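Local atomic coordinates of amidohydrolase 3 domain-containing protein (Pyrococcus furiosus, PDB entry 3ICJ), a protein that probably hydrolyses carbon-nitrogen bonds other than peptide bonds, as a zinc-dependent member of the amidohydrolase family with a two-metal centre. Residues C36-N42 / S56-N62; Y46-V52 / R499-K503; L107-E112 / H222-A227; M113-R117 / E127-K131; S375-D379 / W416-L420. All coordinates share one frame; numbering follows the deposited sequence.

Of the five contacts, interactions 3 and 5 lie nearest the zinc ions, while 1, 2 and 4 lie away from them. Interaction 1 holds the first modelled residues and interaction 2 the last; their centres are 18 Å apart and their segments alternate along the sequence. Interaction 3 crosses two helices close to the site: the side chain of Leu107 is about 11 Å from a zinc ion. Interaction 4 follows directly in the sequence, 16 Å away between centres, and leads outward. Interaction 5 lies across the chain's centre from interaction 3, 32 Å between centres, and brings the side chain of Ser375 to about 8 Å from a zinc ion.

Interaction 1 (C36-N42 / S56-N62); sequences CMKALIN and SGLVISN
Met37 swings CG to the side opposite its backbone N (chi1 180°) and then bends at chi3, a course that carries its methyl CE to Val59 CG1 at 3.8 Å. The two side chains meet at a slant, and CG of Met37 also lies 3.4 Å from Ile60 O. Leu40 and Leu58 use different first torsions, -41° and -163°, yet end side by side and pointing the same way, Leu40 CD1 being 4.1 Å from Leu58 CD2. The same CD1 touches Ile60 CD1 at 4.0 Å. An antiparallel strand pair, 37-41 with 57-61 in a mixed four-stranded sheet, runs between these two sets of contacts, which lie on its opposite faces. Lys38 with Ile60 and Leu40 with Leu58 are its hydrogen-bonded pairs, whereas Met37 with Ser61 and Ala39 with Val59 are non-hydrogen-bonded. Ile60 N reaches Lys38 O at 2.8 Å, and Leu40 N reaches Leu58 O at the same 2.8 Å. Between such bonds the carbonyls also receive CA-H groups, as where Ala39 CA lies 3.2 Å from Leu58 O. The two faces are covered differently: helix 71-81 lies against Met37, Ala39 and Val59, while Tyr494 of strand 494-497 meets Lys38, Leu40 and Ile60.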
# COMPACT_ATOMS: atom_id res chain seq x y z
N CYS A 36 25.42 20.42 0.45
CA CYS A 36 24.68 20.52 -0.84
C CYS A 36 23.50 21.48 -0.78
O CYS A 36 22.52 21.22 -0.07
CB CYS A 36 24.20 19.14 -1.31
SG CYS A 36 25.35 18.36 -2.46
N MET A 37 23.61 22.59 -1.52
CA MET A 37 22.52 23.54 -1.67
C MET A 37 22.14 23.66 -3.15
O MET A 37 23.02 23.75 -4.01
CB MET A 37 22.88 24.93 -1.10
CG MET A 37 21.74 25.96 -1.25
SD MET A 37 22.20 27.71 -1.35
CE MET A 37 21.60 28.29 0.22
N LYS A 38 20.85 23.63 -3.45
CA LYS A 38 20.34 23.91 -4.80
C LYS A 38 19.15 24.87 -4.83
O LYS A 38 18.27 24.83 -3.97
CB LYS A 38 20.06 22.63 -5.61
CG LYS A 38 19.19 21.57 -4.94
CD LYS A 38 19.21 20.25 -5.72
CE LYS A 38 20.59 19.60 -5.70
NZ LYS A 38 20.69 18.44 -6.62
N ALA A 39 19.16 25.74 -5.83
CA ALA A 39 18.03 26.59 -6.12
C ALA A 39 17.42 26.16 -7.46
O ALA A 39 18.11 26.09 -8.47
CB ALA A 39 18.45 28.07 -6.15
N LEU A 40 16.14 25.81 -7.43
CA LEU A 40 15.36 25.55 -8.65
C LEU A 40 14.66 26.86 -8.99
O LEU A 40 13.86 27.37 -8.20
CB LEU A 40 14.32 24.44 -8.41
CG LEU A 40 14.72 23.22 -7.59
CD1 LEU A 40 13.50 22.36 -7.32
CD2 LEU A 40 15.78 22.41 -8.31
N ILE A 41 14.97 27.43 -10.16
CA ILE A 41 14.49 28.77 -10.54
C ILE A 41 13.78 28.76 -11.90
O ILE A 41 13.79 27.73 -12.58
CB ILE A 41 15.65 29.82 -10.53
CG1 ILE A 41 16.76 29.44 -11.51
CG2 ILE A 41 16.23 30.00 -9.11
CD1 ILE A 41 17.53 30.63 -11.97
N ASN A 42 13.16 29.88 -12.28
CA ASN A 42 12.56 30.06 -13.63
C ASN A 42 11.55 28.94 -14.01
O ASN A 42 11.53 28.43 -15.14
CB ASN A 42 13.67 30.28 -14.69
CG ASN A 42 13.14 30.73 -16.04
OD1 ASN A 42 12.17 31.49 -16.12
ND2 ASN A 42 13.79 30.28 -17.12
N SER A 56 7.87 30.77 -7.74
CA SER A 56 8.72 30.65 -8.94
C SER A 56 10.17 30.20 -8.64
O SER A 56 10.92 29.91 -9.57
CB SER A 56 8.71 31.94 -9.77
OG SER A 56 9.15 33.05 -9.00
N GLY A 57 10.53 30.13 -7.36
CA GLY A 57 11.88 29.70 -6.97
C GLY A 57 11.90 28.91 -5.67
O GLY A 57 11.15 29.22 -4.74
N LEU A 58 12.77 27.90 -5.61
CA LEU A 58 12.87 27.05 -4.42
C LEU A 58 14.32 26.81 -4.07
O LEU A 58 15.07 26.29 -4.90
CB LEU A 58 12.17 25.71 -4.66
CG LEU A 58 11.82 24.86 -3.44
CD1 LEU A 58 10.72 25.51 -2.64
CD2 LEU A 58 11.42 23.45 -3.90
N VAL A 59 14.70 27.21 -2.86
CA VAL A 59 16.03 26.88 -2.35
C VAL A 59 15.98 25.70 -1.36
O VAL A 59 15.20 25.71 -0.40
CB VAL A 59 16.73 28.10 -1.68
CG1 VAL A 59 18.17 27.74 -1.28
CG2 VAL A 59 16.74 29.28 -2.61
N ILE A 60 16.83 24.72 -1.62
CA ILE A 60 16.92 23.49 -0.85
C ILE A 60 18.32 23.35 -0.29
O ILE A 60 19.30 23.61 -1.00
CB ILE A 60 16.59 22.29 -1.76
CG1 ILE A 60 15.11 22.31 -2.16
CG2 ILE A 60 16.92 20.97 -1.08
CD1 ILE A 60 14.87 21.80 -3.56
N SER A 61 18.44 22.97 0.98
CA SER A 61 19.74 22.58 1.52
C SER A 61 19.60 21.56 2.64
O SER A 61 18.71 21.68 3.49
CB SER A 61 20.57 23.78 1.98
OG SER A 61 20.00 24.42 3.11
N ASN A 62 20.50 20.57 2.61
CA ASN A 62 20.49 19.43 3.53
C ASN A 62 19.14 18.69 3.52
O ASN A 62 18.63 18.24 4.56
CB ASN A 62 20.93 19.88 4.94
CG ASN A 62 22.39 20.37 4.98
OD1 ASN A 62 23.32 19.56 4.92
ND2 ASN A 62 22.59 21.69 5.08

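Interaction 2 (Y46-V52 / R499-K503)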
# COMPACT_ATOMS: atom_id res chain seq x y z
N TYR A 46 4.61 24.22 -7.18
CA TYR A 46 3.52 24.07 -6.21
C TYR A 46 4.09 23.70 -4.85
O TYR A 46 4.76 22.69 -4.71
CB TYR A 46 2.49 23.02 -6.66
CG TYR A 46 1.69 23.44 -7.87
CD1 TYR A 46 0.54 24.22 -7.74
CD2 TYR A 46 2.10 23.06 -9.14
CE1 TYR A 46 -0.19 24.61 -8.86
CE2 TYR A 46 1.39 23.43 -10.26
CZ TYR A 46 0.25 24.22 -10.12
OH TYR A 46 -0.45 24.59 -11.23
N THR A 47 3.84 24.54 -3.86
CA THR A 47 4.27 24.22 -2.51
C THR A 47 3.14 23.56 -1.72
O THR A 47 3.40 22.96 -0.69
CB THR A 47 4.72 25.47 -1.76
OG1 THR A 47 3.64 26.41 -1.72
CG2 THR A 47 5.96 26.10 -2.45
N SER A 48 1.91 23.67 -2.22
CA SER A 48 0.72 23.21 -1.52
C SER A 48 -0.45 23.09 -2.49
O SER A 48 -0.51 23.84 -3.47
CB SER A 48 0.36 24.18 -0.39
OG SER A 48 -0.77 23.70 0.32
N PHE A 49 -1.37 22.15 -2.22
CA PHE A 49 -2.62 22.01 -3.01
C PHE A 49 -3.86 22.28 -2.16
O PHE A 49 -4.98 22.26 -2.66
CB PHE A 49 -2.73 20.63 -3.70
CG PHE A 49 -1.71 20.40 -4.78
CD1 PHE A 49 -1.80 21.06 -6.01
CD2 PHE A 49 -0.64 19.53 -4.58
CE1 PHE A 49 -0.84 20.85 -7.03
CE2 PHE A 49 0.32 19.31 -5.59
CZ PHE A 49 0.21 19.98 -6.81
N SER A 50 -3.67 22.53 -0.87
CA SER A 50 -4.79 22.88 0.00
C SER A 50 -4.39 23.92 1.06
O SER A 50 -3.95 23.56 2.14
CB SER A 50 -5.41 21.64 0.65
OG SER A 50 -6.53 21.96 1.46
N PRO A 51 -4.52 25.22 0.72
CA PRO A 51 -4.93 25.77 -0.58
C PRO A 51 -3.78 25.76 -1.61
O PRO A 51 -2.62 25.63 -1.23
CB PRO A 51 -5.32 27.21 -0.24
CG PRO A 51 -4.35 27.57 0.86
CD PRO A 51 -4.14 26.30 1.67
N VAL A 52 -4.12 25.86 -2.89
CA VAL A 52 -3.11 25.89 -3.96
C VAL A 52 -2.18 27.09 -3.77
O VAL A 52 -2.66 28.22 -3.63
CB VAL A 52 -3.75 25.96 -5.37
CG1 VAL A 52 -2.71 26.27 -6.43
CG2 VAL A 52 -4.46 24.65 -5.70
N ARG A 499 4.37 19.10 -17.91
CA ARG A 499 3.03 19.71 -17.98
C ARG A 499 2.55 20.15 -16.59
O ARG A 499 2.99 19.61 -15.58
CB ARG A 499 2.02 18.72 -18.59
CG ARG A 499 2.03 17.34 -17.92
CD ARG A 499 0.69 16.61 -17.97
NE ARG A 499 0.79 15.25 -17.40
CZ ARG A 499 0.70 14.96 -16.10
NH1 ARG A 499 0.81 13.70 -15.70
NH2 ARG A 499 0.50 15.91 -15.20
N ASP A 500 1.64 21.13 -16.56
CA ASP A 500 0.96 21.55 -15.33
C ASP A 500 0.15 20.39 -14.75
O ASP A 500 -0.74 19.87 -15.42
CB ASP A 500 0.01 22.72 -15.61
CG ASP A 500 -0.39 23.48 -14.35
OD1 ASP A 500 -0.82 24.64 -14.49
OD2 ASP A 500 -0.28 22.94 -13.23
N PRO A 501 0.46 20.01 -13.49
CA PRO A 501 -0.34 18.96 -12.85
C PRO A 501 -1.79 19.36 -12.55
O PRO A 501 -2.60 18.49 -12.31
CB PRO A 501 0.45 18.65 -11.56
CG PRO A 501 1.26 19.88 -11.28
CD PRO A 501 1.62 20.41 -12.66
N LEU A 502 -2.12 20.66 -12.60
CA LEU A 502 -3.51 21.10 -12.40
C LEU A 502 -4.39 21.17 -13.66
O LEU A 502 -5.60 21.39 -13.56
CB LEU A 502 -3.57 22.42 -11.62
CG LEU A 502 -3.37 22.29 -10.10
CD1 LEU A 502 -3.67 23.61 -9.40
CD2 LEU A 502 -4.26 21.21 -9.53
N LYS A 503 -3.79 20.95 -14.84
CA LYS A 503 -4.51 21.01 -16.13
C LYS A 503 -5.26 19.73 -16.53
O LYS A 503 -4.85 18.61 -16.20
CB LYS A 503 -3.56 21.44 -17.24
CG LYS A 503 -3.91 22.76 -17.93
CD LYS A 503 -4.19 23.92 -16.97
CE LYS A 503 -4.95 25.03 -17.70
NZ LYS A 503 -5.41 26.13 -16.79
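A tyrosine-carboxylate hydrogen bond from the buried Tyr46, flanked by an apolar patch, joins strand 44-49 near the start of the modelled chain to the loop at its end. Tyr46 OH donates to Asp500 OD2 at 2.6 Å, meeting the syn lone pair of that oxygen at the edge of the tyrosine ring. Ring and carboxylate planes stand 36° apart. The same OD2 accepts a second hydrogen bond, from Leu502 N at 3.0 Å, which comes from above the carboxylate plane. This Asx turn holds the carboxylate to its own loop, where a type I turn runs from Asp500 to Lys503, and fixes the acceptor that Tyr46 finds. With CG placed beside its backbone N (chi1 -79°), Leu502 sends CD1 to Tyr46 CE1 at 3.7 Å. That methyl also meets Val52 CG2, tip to tip, at 3.9 Å. Pro501 CG approaches another ring carbon, Tyr46 CE2, at 3.7 Å, while Phe49 CE1 lies over one face of the tyrosine ring, offset toward its rim. Around the contact, Leu467 of helix 463-477 touches both Phe49 and Leu502, and Phe92 of strand 92-102 lies against Asp500 and Pro501.

Interaction 3 (L107-E112 / H222-A227)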
# COMPACT_ATOMS: atom_id res chain seq x y z
N LEU A 107 4.84 -6.07 -3.43
CA LEU A 107 5.00 -5.36 -4.71
C LEU A 107 6.26 -5.85 -5.42
O LEU A 107 6.21 -6.14 -6.61
CB LEU A 107 5.05 -3.83 -4.54
CG LEU A 107 5.41 -2.99 -5.79
CD1 LEU A 107 4.49 -3.25 -7.02
CD2 LEU A 107 5.44 -1.48 -5.46
N GLY A 108 7.37 -5.97 -4.70
CA GLY A 108 8.60 -6.54 -5.27
C GLY A 108 8.49 -7.95 -5.81
O GLY A 108 9.03 -8.24 -6.90
N MET A 109 7.82 -8.84 -5.06
CA MET A 109 7.55 -10.22 -5.49
C MET A 109 6.78 -10.18 -6.81
O MET A 109 7.09 -10.93 -7.75
CB MET A 109 6.73 -10.99 -4.41
CG MET A 109 7.37 -11.16 -3.01
SD MET A 109 6.33 -11.88 -1.68
CE MET A 109 7.18 -11.40 -0.18
N SER A 110 5.78 -9.29 -6.88
CA SER A 110 4.89 -9.17 -8.05
C SER A 110 5.60 -8.71 -9.32
O SER A 110 5.30 -9.20 -10.42
CB SER A 110 3.70 -8.26 -7.73
OG SER A 110 2.80 -8.94 -6.88
N LEU A 111 6.53 -7.77 -9.17
CA LEU A 111 7.35 -7.29 -10.29
C LEU A 111 8.31 -8.37 -10.85
O LEU A 111 8.61 -8.38 -12.04
CB LEU A 111 8.15 -6.04 -9.88
CG LEU A 111 7.28 -4.83 -9.51
CD1 LEU A 111 8.07 -3.79 -8.67
CD2 LEU A 111 6.63 -4.20 -10.73
N GLU A 112 8.78 -9.26 -9.97
CA GLU A 112 9.68 -10.37 -10.33
C GLU A 112 8.99 -11.59 -10.92
O GLU A 112 9.66 -12.43 -11.52
CB GLU A 112 10.45 -10.85 -9.09
CG GLU A 112 11.90 -10.41 -9.01
CD GLU A 112 12.07 -9.13 -8.23
OE1 GLU A 112 12.70 -9.19 -7.15
OE2 GLU A 112 11.57 -8.08 -8.68
N HIS A 222 15.96 -7.75 -1.88
CA HIS A 222 15.81 -7.67 -3.32
C HIS A 222 14.39 -7.22 -3.73
O HIS A 222 14.23 -6.32 -4.55
CB HIS A 222 16.17 -9.00 -3.96
CG HIS A 222 16.38 -8.91 -5.44
ND1 HIS A 222 15.33 -8.94 -6.34
CD2 HIS A 222 17.50 -8.76 -6.18
CE1 HIS A 222 15.81 -8.82 -7.56
NE2 HIS A 222 17.12 -8.71 -7.49
N TYR A 223 13.37 -7.84 -3.13
CA TYR A 223 11.96 -7.43 -3.36
C TYR A 223 11.73 -5.97 -3.03
O TYR A 223 11.13 -5.23 -3.81
CB TYR A 223 10.99 -8.32 -2.55
CG TYR A 223 10.98 -9.77 -3.02
CD1 TYR A 223 11.17 -10.08 -4.36
CD2 TYR A 223 10.79 -10.82 -2.12
CE1 TYR A 223 11.17 -11.40 -4.81
CE2 TYR A 223 10.78 -12.15 -2.57
CZ TYR A 223 10.98 -12.42 -3.91
OH TYR A 223 10.97 -13.71 -4.38
N ILE A 224 12.22 -5.56 -1.87
CA ILE A 224 12.04 -4.20 -1.42
C ILE A 224 12.75 -3.22 -2.35
O ILE A 224 12.18 -2.19 -2.71
CB ILE A 224 12.49 -4.02 0.07
CG1 ILE A 224 11.52 -4.78 0.98
CG2 ILE A 224 12.55 -2.54 0.44
CD1 ILE A 224 12.07 -5.07 2.39
N GLU A 225 13.98 -3.56 -2.76
CA GLU A 225 14.69 -2.72 -3.74
C GLU A 225 14.02 -2.62 -5.12
O GLU A 225 14.03 -1.54 -5.73
CB GLU A 225 16.15 -3.12 -3.89
CG GLU A 225 17.02 -2.72 -2.70
CD GLU A 225 18.50 -3.06 -2.89
OE1 GLU A 225 19.35 -2.14 -2.89
OE2 GLU A 225 18.81 -4.26 -3.02
N SER A 226 13.45 -3.72 -5.61
CA SER A 226 12.66 -3.69 -6.86
C SER A 226 11.41 -2.79 -6.76
O SER A 226 11.15 -2.03 -7.70
CB SER A 226 12.22 -5.09 -7.32
OG SER A 226 13.33 -5.96 -7.44
N ALA A 227 10.65 -2.92 -5.67
CA ALA A 227 9.50 -2.04 -5.38
C ALA A 227 9.89 -0.57 -5.30
O ALA A 227 9.20 0.29 -5.85
CB ALA A 227 8.82 -2.45 -4.07
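Two side chains from one helix converge on the carboxylate of Glu112: His222 ND1 donates to OE1 at 2.8 Å, and Ser226 OG lies 3.0 Å from OE2. They sit one turn apart on helix 217-233, which helix 104-112 crosses at 82°, nearly perpendicular, with the short axes only 7.4 Å apart. The two helices flank strands 92-102 and 236-244, parallel neighbours in a sheet consistent with the (beta/alpha) barrel of the amidohydrolase family. The histidine bond lies in the imidazole plane but meets OE1 from above the carboxylate plane, and the two flat groups stand 85° apart. At 134° about the hydrogen it is noticeably bent. Glu112 gets there by folding its chain at chi2, which turns the carboxylate toward both partners.

At the closest point of the crossing Gly108 CA lies 3.2 Å from Tyr223 O in a CA-H...O contact, backbone against backbone. On one side of the glycine, Leu107 CD2 packs against Ala227 CB at 3.8 Å, with Ser435 of a nearby loop touching Leu107 as well. This end of the crossing lies toward the metal centre, the Leu107 side chain being about 6 Å from that of zinc-binding His103. On the other side Met109, in the conformer described here, and Tyr223 cross at about a right angle. Met109 CG forms a CH-pi contact over one face of the tyrosine ring, 3.6 Å from its centroid, while Glu112 OE1 lies near the ring plane, 3.3 Å from Tyr223 CD1.

Interaction 4 (M113-R117 / E127-K131); sequences MVDLR and ERVKK
Leu116 and Val114 make the close-packed part of this contact, where a short edge strand lies against the helix that follows it. Leu116 CD2 reaches Arg128 CB at 3.7 Å, the two side chains sliding past each other in opposite directions, and touches Val129 CG2 at 4.1 Å. The buried Leu116 and Val129 both continue onto Leu165 of strand 163-167. Val114 places CG1 opposite its backbone N (chi1 173°), which sets this methyl 3.4 Å from Arg128 O. Strand 114-115, helix 122-130 and strand 137-142 form a beta-alpha-beta unit, and this contact joins its first two elements.

Toward the more exposed side the packing gives way to polar groups. Bends at chi2 and chi3 bring the guanidinium of Arg128 round to the Asp115 carbonyl, where NE and NH1 both donate to Asp115 O, each at 3.1 Å. The two nitrogens grip this one atom side-on, and the oxygen lies almost in the guanidinium plane. Arg128 NH2 has a partner of its own in a salt bridge with Glu124. Just past the strand, exposed Arg117 forms a salt bridge with the Asp115 carboxylate, side-on through NE and NH2, while its backbone N closes an Asx turn on OD1. Asp115 is thus gripped by Arg128 at its backbone and by Arg117 at its side chain; Arg117 probably does most to stabilise the carboxylate's negative charge, Arg128 acting from farther off.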
# COMPACT_ATOMS: atom_id res chain seq x y z
N MET A 113 7.68 -11.72 -10.72
CA MET A 113 6.96 -12.93 -11.08
C MET A 113 6.96 -13.15 -12.58
O MET A 113 6.98 -12.19 -13.36
CB MET A 113 5.52 -12.90 -10.56
CG MET A 113 5.38 -13.24 -9.08
SD MET A 113 3.75 -13.85 -8.64
CE MET A 113 2.78 -12.39 -8.72
N VAL A 114 6.97 -14.41 -12.99
CA VAL A 114 6.85 -14.75 -14.40
C VAL A 114 5.39 -14.54 -14.83
O VAL A 114 4.48 -15.10 -14.23
CB VAL A 114 7.32 -16.21 -14.69
CG1 VAL A 114 7.02 -16.60 -16.15
CG2 VAL A 114 8.82 -16.36 -14.41
N ASP A 115 5.20 -13.72 -15.86
CA ASP A 115 3.89 -13.41 -16.44
C ASP A 115 3.39 -14.51 -17.40
O ASP A 115 3.93 -14.68 -18.49
CB ASP A 115 3.96 -12.06 -17.16
CG ASP A 115 2.59 -11.46 -17.46
OD1 ASP A 115 1.55 -12.15 -17.33
OD2 ASP A 115 2.55 -10.27 -17.85
N LEU A 116 2.33 -15.22 -16.99
CA LEU A 116 1.78 -16.35 -17.75
C LEU A 116 0.37 -16.10 -18.30
O LEU A 116 -0.34 -17.05 -18.64
CB LEU A 116 1.76 -17.64 -16.92
CG LEU A 116 3.04 -18.26 -16.35
CD1 LEU A 116 2.71 -19.47 -15.47
CD2 LEU A 116 4.03 -18.63 -17.46
N ARG A 117 -0.04 -14.84 -18.37
CA ARG A 117 -1.36 -14.49 -18.90
C ARG A 117 -1.41 -14.66 -20.42
O ARG A 117 -0.51 -14.19 -21.12
CB ARG A 117 -1.75 -13.05 -18.51
CG ARG A 117 -2.07 -12.87 -17.03
CD ARG A 117 -2.28 -11.41 -16.68
NE ARG A 117 -1.02 -10.66 -16.67
CZ ARG A 117 -0.93 -9.33 -16.67
NH1 ARG A 117 -2.03 -8.59 -16.70
NH2 ARG A 117 0.26 -8.74 -16.66
N GLU A 127 8.22 -23.07 -21.30
CA GLU A 127 9.25 -22.13 -21.82
C GLU A 127 9.33 -20.82 -21.05
O GLU A 127 10.43 -20.31 -20.78
CB GLU A 127 9.04 -21.81 -23.31
CG GLU A 127 10.10 -22.40 -24.24
CD GLU A 127 9.79 -23.82 -24.68
OE1 GLU A 127 9.79 -24.73 -23.81
OE2 GLU A 127 9.56 -24.04 -25.89
N ARG A 128 8.17 -20.25 -20.71
CA ARG A 128 8.11 -18.97 -20.01
C ARG A 128 8.61 -19.11 -18.57
O ARG A 128 9.31 -18.23 -18.07
CB ARG A 128 6.70 -18.38 -20.05
CG ARG A 128 6.26 -17.94 -21.44
CD ARG A 128 6.28 -16.43 -21.62
NE ARG A 128 5.03 -15.82 -21.17
CZ ARG A 128 3.94 -15.69 -21.92
NH1 ARG A 128 2.86 -15.12 -21.40
NH2 ARG A 128 3.92 -16.11 -23.18
N VAL A 129 8.25 -20.22 -17.93
CA VAL A 129 8.70 -20.53 -16.56
C VAL A 129 10.22 -20.73 -16.53
O VAL A 129 10.90 -20.18 -15.66
CB VAL A 129 7.93 -21.74 -15.94
CG1 VAL A 129 8.42 -22.04 -14.53
CG2 VAL A 129 6.46 -21.46 -15.86
N LYS A 130 10.75 -21.48 -17.50
CA LYS A 130 12.20 -21.72 -17.61
C LYS A 130 13.02 -20.44 -17.74
O LYS A 130 14.18 -20.41 -17.34
CB LYS A 130 12.52 -22.66 -18.78
CG LYS A 130 12.50 -24.15 -18.44
CD LYS A 130 12.73 -24.98 -19.70
CE LYS A 130 12.62 -26.47 -19.42
NZ LYS A 130 12.69 -27.28 -20.68
N LYS A 131 12.41 -19.39 -18.30
CA LYS A 131 13.07 -18.08 -18.47
C LYS A 131 13.05 -17.20 -17.21
O LYS A 131 13.44 -16.04 -17.27
CB LYS A 131 12.48 -17.31 -19.65
CG LYS A 131 12.88 -17.80 -21.01
CD LYS A 131 12.46 -16.80 -22.08
CE LYS A 131 13.22 -17.00 -23.38
NZ LYS A 131 12.78 -18.23 -24.10

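Interaction 5 (S375-D379 / W416-L420)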
# COMPACT_ATOMS: atom_id res chain seq x y z
N SER A 375 -14.04 1.21 3.63
CA SER A 375 -14.72 1.08 2.34
C SER A 375 -16.21 1.39 2.43
O SER A 375 -16.76 2.08 1.57
CB SER A 375 -14.51 -0.32 1.76
OG SER A 375 -13.12 -0.61 1.70
N LEU A 376 -16.86 0.87 3.47
CA LEU A 376 -18.26 1.26 3.76
C LEU A 376 -18.39 2.07 5.04
O LEU A 376 -18.11 1.58 6.14
CB LEU A 376 -19.16 0.02 3.83
CG LEU A 376 -18.98 -0.97 2.66
CD1 LEU A 376 -19.74 -2.26 2.92
CD2 LEU A 376 -19.44 -0.34 1.36
N VAL A 377 -18.81 3.33 4.90
CA VAL A 377 -19.05 4.19 6.06
C VAL A 377 -20.49 4.70 6.01
O VAL A 377 -20.92 5.34 5.04
CB VAL A 377 -18.06 5.38 6.12
CG1 VAL A 377 -18.37 6.26 7.33
CG2 VAL A 377 -16.61 4.89 6.17
N ARG A 378 -21.23 4.40 7.07
CA ARG A 378 -22.61 4.86 7.18
C ARG A 378 -22.66 6.34 7.62
O ARG A 378 -21.73 6.83 8.27
CB ARG A 378 -23.38 3.99 8.19
CG ARG A 378 -23.28 2.48 7.95
CD ARG A 378 -24.15 1.67 8.94
NE ARG A 378 -23.99 2.06 10.35
CZ ARG A 378 -23.29 1.37 11.24
NH1 ARG A 378 -23.20 1.82 12.48
NH2 ARG A 378 -22.65 0.24 10.91
N ASP A 379 -23.75 7.03 7.25
CA ASP A 379 -24.04 8.39 7.71
C ASP A 379 -23.91 8.53 9.23
O ASP A 379 -23.30 9.49 9.72
CB ASP A 379 -25.44 8.82 7.28
CG ASP A 379 -25.51 9.27 5.82
OD1 ASP A 379 -24.50 9.12 5.09
OD2 ASP A 379 -26.57 9.77 5.41
N TRP A 416 -22.80 3.91 0.84
CA TRP A 416 -21.77 3.99 1.87
C TRP A 416 -20.35 3.88 1.31
O TRP A 416 -19.38 4.14 2.01
CB TRP A 416 -21.98 2.87 2.90
CG TRP A 416 -23.33 2.89 3.62
CD1 TRP A 416 -24.21 3.94 3.73
CD2 TRP A 416 -23.92 1.80 4.37
NE1 TRP A 416 -25.31 3.56 4.47
CE2 TRP A 416 -25.15 2.26 4.88
CE3 TRP A 416 -23.51 0.48 4.66
CZ2 TRP A 416 -26.00 1.45 5.67
CZ3 TRP A 416 -24.35 -0.33 5.45
CH2 TRP A 416 -25.59 0.17 5.93
N ALA A 417 -20.23 3.48 0.04
CA ALA A 417 -18.95 3.05 -0.49
C ALA A 417 -18.04 4.16 -0.99
O ALA A 417 -18.48 5.01 -1.77
CB ALA A 417 -19.15 2.01 -1.60
N TYR A 418 -16.77 4.11 -0.57
CA TYR A 418 -15.68 4.97 -1.10
C TYR A 418 -16.05 6.44 -1.12
O TYR A 418 -15.98 7.14 -2.16
CB TYR A 418 -15.19 4.47 -2.47
CG TYR A 418 -14.82 2.99 -2.48
CD1 TYR A 418 -13.93 2.47 -1.52
CD2 TYR A 418 -15.37 2.12 -3.42
CE1 TYR A 418 -13.61 1.10 -1.52
CE2 TYR A 418 -15.04 0.75 -3.43
CZ TYR A 418 -14.16 0.25 -2.47
OH TYR A 418 -13.83 -1.10 -2.47
N ARG A 419 -16.43 6.91 0.06
CA ARG A 419 -16.97 8.25 0.25
C ARG A 419 -15.83 9.26 0.43
O ARG A 419 -15.70 9.90 1.47
CB ARG A 419 -17.89 8.25 1.48
CG ARG A 419 -19.09 7.35 1.30
CD ARG A 419 -20.04 7.42 2.51
NE ARG A 419 -20.78 8.68 2.58
CZ ARG A 419 -21.75 8.91 3.47
NH1 ARG A 419 -22.08 7.96 4.36
NH2 ARG A 419 -22.39 10.07 3.49
N LEU A 420 -15.01 9.40 -0.62
CA LEU A 420 -13.76 10.15 -0.57
C LEU A 420 -13.98 11.60 -0.19
O LEU A 420 -13.27 12.13 0.68
CB LEU A 420 -13.02 10.07 -1.92
CG LEU A 420 -12.78 8.67 -2.49
CD1 LEU A 420 -11.93 8.73 -3.76
CD2 LEU A 420 -12.11 7.76 -1.48
O HOH W 1 -12.78 -2.44 -0.28
O HOH W 2 -26.30 5.90 5.98
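Arg378 runs alongside Trp416, the two side chains pointing the same way, and lays its aliphatic part over one face of the indole. Its CG sits 3.5 Å from the centroid of the six-membered ring, almost on the ring normal, in a CH-pi contact. The guanidinium beyond is turned 70° from the indole plane and goes to salt bridges with Asp352, Asp356 and Asp380. Leu376 CB comes instead to the edge of the indole, and a water joins Trp416 NE1 to Asp379 N.

Arg419 and Asp379 are set differently, crossing at about a right angle with their flat groups 44° apart. NH1 and NH2 of Arg419 grip one oxygen end-on, Asp379 OD1, each at 2.8 Å, in a salt bridge. A bend at chi3 (72°) turns the guanidinium so that NH1 also donates to Val377 O at 2.9 Å, an oxygen lying in the guanidinium plane. One arginine thus ties together a backbone carbonyl and an acid two residues on.

Beside these pairs, nearer Ser375, the backbones make a single bridge, Leu376 with Ala417: Tyr418 N bonds to Ser375 O at 2.9 Å, and Val377 N to Trp416 O at 3.1 Å. Close to zinc-binding His373, a water links Ser375 OG with Tyr418 OH, which also hydrogen-bonds to Asp402. The two loops lead into helices 379-388 and 420-426, with Arg419 at the N-cap position of the latter; Leu382 of helix 379-388 touches Val377 and Arg419, and helix 405-413 packs on Leu376 through Val409 and on Ala417 through Ile405.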